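Local coordinates for segregation protein (Thermus thermophilus, PDB 2BEJ) that hydrolyses ATP and, in its ATP-bound state, binds double-stranded DNA cooperatively as nucleoprotein filaments, probably to partition chromosomes, at residues A[130-135]-A[163-168]. Numbering follows the deposited sequence.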
ATOM      1  N   ALA A 130     -13.433  15.023  19.817  1.00 46.32           N
ATOM      2  CA  ALA A 130     -12.762  14.761  18.537  1.00 46.37           C
ATOM      3  C   ALA A 130     -13.712  14.054  17.569  1.00 46.15           C
ATOM      4  O   ALA A 130     -13.924  14.527  16.456  1.00 46.46           O
ATOM      5  CB  ALA A 130     -11.491  13.932  18.749  1.00 46.07           C
ATOM      6  N   LEU A 131     -14.306  12.949  18.023  1.00 46.19           N
ATOM      7  CA  LEU A 131     -15.217  12.127  17.211  1.00 46.19           C
ATOM      8  C   LEU A 131     -16.443  12.891  16.728  1.00 46.53           C
ATOM      9  O   LEU A 131     -16.868  12.733  15.578  1.00 46.68           O
ATOM     10  CB  LEU A 131     -15.635  10.854  17.966  1.00 45.17           C
ATOM     11  CG  LEU A 131     -14.525   9.824  18.229  1.00 44.96           C
ATOM     12  CD1 LEU A 131     -15.072   8.559  18.861  1.00 43.46           C
ATOM     13  CD2 LEU A 131     -13.736   9.463  16.940  1.00 43.92           C
ATOM     14  N   ALA A 132     -16.983  13.731  17.609  1.00 47.12           N
ATOM     15  CA  ALA A 132     -18.162  14.543  17.317  1.00 47.52           C
ATOM     16  C   ALA A 132     -17.874  15.653  16.312  1.00 47.65           C
ATOM     17  O   ALA A 132     -18.764  16.062  15.571  1.00 48.23           O
ATOM     18  CB  ALA A 132     -18.737  15.114  18.602  1.00 47.53           C
ATOM     19  N   ALA A 133     -16.624  16.113  16.268  1.00 47.97           N
ATOM     20  CA  ALA A 133     -16.218  17.195  15.370  1.00 47.60           C
ATOM     21  C   ALA A 133     -15.640  16.737  14.020  1.00 47.84           C
ATOM     22  O   ALA A 133     -15.497  17.545  13.105  1.00 47.42           O
ATOM     23  CB  ALA A 133     -15.230  18.116  16.069  1.00 47.63           C
ATOM     24  N   ALA A 134     -15.309  15.452  13.894  1.00 47.88           N
ATOM     25  CA  ALA A 134     -14.638  14.946  12.690  1.00 47.65           C
ATOM     26  C   ALA A 134     -15.599  14.364  11.653  1.00 47.69           C
ATOM     27  O   ALA A 134     -16.717  13.973  11.988  1.00 47.57           O
ATOM     28  CB  ALA A 134     -13.590  13.896  13.084  1.00 47.91           C
ATOM     29  N   GLU A 135     -15.150  14.297  10.397  1.00 47.83           N
ATOM     30  CA  GLU A 135     -15.851  13.531   9.353  1.00 47.66           C
ATOM     31  C   GLU A 135     -15.194  12.171   9.088  1.00 47.26           C
ATOM     32  O   GLU A 135     -15.856  11.226   8.649  1.00 46.97           O
ATOM     33  CB  GLU A 135     -15.931  14.308   8.037  1.00 47.79           C
ATOM     34  CG  GLU A 135     -16.746  15.585   8.090  1.00 48.22           C
ATOM     35  CD  GLU A 135     -15.877  16.792   8.362  1.00 49.12           C
ATOM     36  OE1 GLU A 135     -14.740  16.821   7.843  1.00 49.65           O
ATOM     37  OE2 GLU A 135     -16.313  17.696   9.105  1.00 48.16           O
ATOM     38  N   ALA A 163     -24.614   7.405  15.330  1.00 50.30           N
ATOM     39  CA  ALA A 163     -26.044   7.300  15.594  1.00 50.08           C
ATOM     40  C   ALA A 163     -26.581   8.377  16.540  1.00 50.20           C
ATOM     41  O   ALA A 163     -27.769   8.709  16.490  1.00 50.01           O
ATOM     42  CB  ALA A 163     -26.379   5.913  16.131  1.00 50.46           C
ATOM     43  N   GLY A 164     -25.718   8.924  17.397  1.00 49.82           N
ATOM     44  CA  GLY A 164     -26.185   9.813  18.464  1.00 49.49           C
ATOM     45  C   GLY A 164     -25.645  11.230  18.481  1.00 49.22           C
ATOM     46  O   GLY A 164     -26.299  12.140  18.984  1.00 49.37           O
ATOM     47  N   LEU A 165     -24.451  11.424  17.936  1.00 49.07           N
ATOM     48  CA  LEU A 165     -23.749  12.699  18.053  1.00 48.72           C
ATOM     49  C   LEU A 165     -23.385  13.303  16.702  1.00 48.35           C
ATOM     50  O   LEU A 165     -23.502  14.515  16.499  1.00 48.19           O
ATOM     51  CB  LEU A 165     -22.470  12.512  18.880  1.00 49.03           C
ATOM     52  CG  LEU A 165     -22.556  12.219  20.384  1.00 49.35           C
ATOM     53  CD1 LEU A 165     -22.857  10.764  20.670  1.00 49.42           C
ATOM     54  CD2 LEU A 165     -21.241  12.591  21.033  1.00 50.08           C
ATOM     55  N   ASN A 166     -22.935  12.456  15.778  1.00 47.75           N
ATOM     56  CA  ASN A 166     -22.311  12.934  14.550  1.00 47.21           C
ATOM     57  C   ASN A 166     -22.541  12.009  13.354  1.00 47.42           C
ATOM     58  O   ASN A 166     -21.734  11.119  13.083  1.00 47.34           O
ATOM     59  CB  ASN A 166     -20.821  13.181  14.795  1.00 46.70           C
ATOM     60  CG  ASN A 166     -20.088  13.656  13.558  1.00 45.84           C
ATOM     61  OD1 ASN A 166     -20.695  14.071  12.574  1.00 45.01           O
ATOM     62  ND2 ASN A 166     -18.770  13.603  13.612  1.00 44.47           N
ATOM     63  N   PRO A 167     -23.658  12.217  12.636  1.00 47.64           N
ATOM     64  CA  PRO A 167     -23.996  11.419  11.452  1.00 47.73           C
ATOM     65  C   PRO A 167     -22.999  11.524  10.289  1.00 47.96           C
ATOM     66  O   PRO A 167     -23.073  10.724   9.362  1.00 46.95           O
ATOM     67  CB  PRO A 167     -25.366  11.973  11.027  1.00 47.79           C
ATOM     68  CG  PRO A 167     -25.474  13.308  11.681  1.00 47.63           C
ATOM     69  CD  PRO A 167     -24.693  13.227  12.940  1.00 47.60           C
ATOM     70  N   ARG A 168     -22.092  12.498  10.338  1.00 48.76           N
ATOM     71  CA  ARG A 168     -21.043  12.639   9.317  1.00 50.33           C
ATOM     72  C   ARG A 168     -19.868  11.681   9.551  1.00 50.05           C
ATOM     73  O   ARG A 168     -19.023  11.495   8.667  1.00 50.27           O
ATOM     74  CB  ARG A 168     -20.515  14.078   9.254  1.00 50.32           C
ATOM     75  CG  ARG A 168     -21.585  15.175   9.263  1.00 52.15           C
ATOM     76  CD  ARG A 168     -20.984  16.585   9.079  1.00 53.46           C
ATOM     77  NE  ARG A 168     -19.716  16.775   9.803  1.00 57.39           N
ATOM     78  CZ  ARG A 168     -19.614  17.088  11.098  1.00 58.19           C
ATOM     79  NH1 ARG A 168     -18.412  17.233  11.648  1.00 58.69           N
ATOM     80  NH2 ARG A 168     -20.701  17.253  11.846  1.00 58.10           N
TER
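Leu165, the first residue to leave helical geometry after helix 147-164, sets its CD2 4.3 Å from CB of Ala132 near the end of helix 125-133. Both helices belong to the P-loop NTPase fold of this ParA-family ATPase, and each is followed by a parallel strand, 136-142 and 170-177, so the contact joins two helix-to-strand turns. The next residue, Asn166, directs its side-chain amide to the C-terminal end of helix 125-133. With CG anti to the backbone N (chi1 179°), the amide reaches one carbonyl of the helix's last turn and one just beyond it, and ND2 donates to Leu131 O at 2.9 Å and to Ala134 O at 2.6 Å. Both acceptors lie within 5° of the amide plane, and ND2 lies in each carbonyl plane, which implies that the two bonds fix the rotation of the amide. Its other end, OD1, accepts from Arg168 N at 3.1 Å, closing an Asx turn; this donor stands above the carbonyl plane. An aspartate here would probably leave the carbonyls of Leu131 and Ala134 without their shared donor and set an oxygen against them. Arg168 then bends at chi3 and crosses Glu135, the carboxylate and guanidinium planes being 50° apart. Their salt bridge is weakly hydrogen-bonded, consistent with Glu135 being held chiefly elsewhere: OE1 accepts from the backbone N atoms of Arg7 and Arg8, at the start of strand 8-11. Asn166 OD1 stands above one face of the Arg168 guanidinium, offset toward its rim, while OE2 of Glu135 meets NH1 at the group's edge, 3.3 Å away.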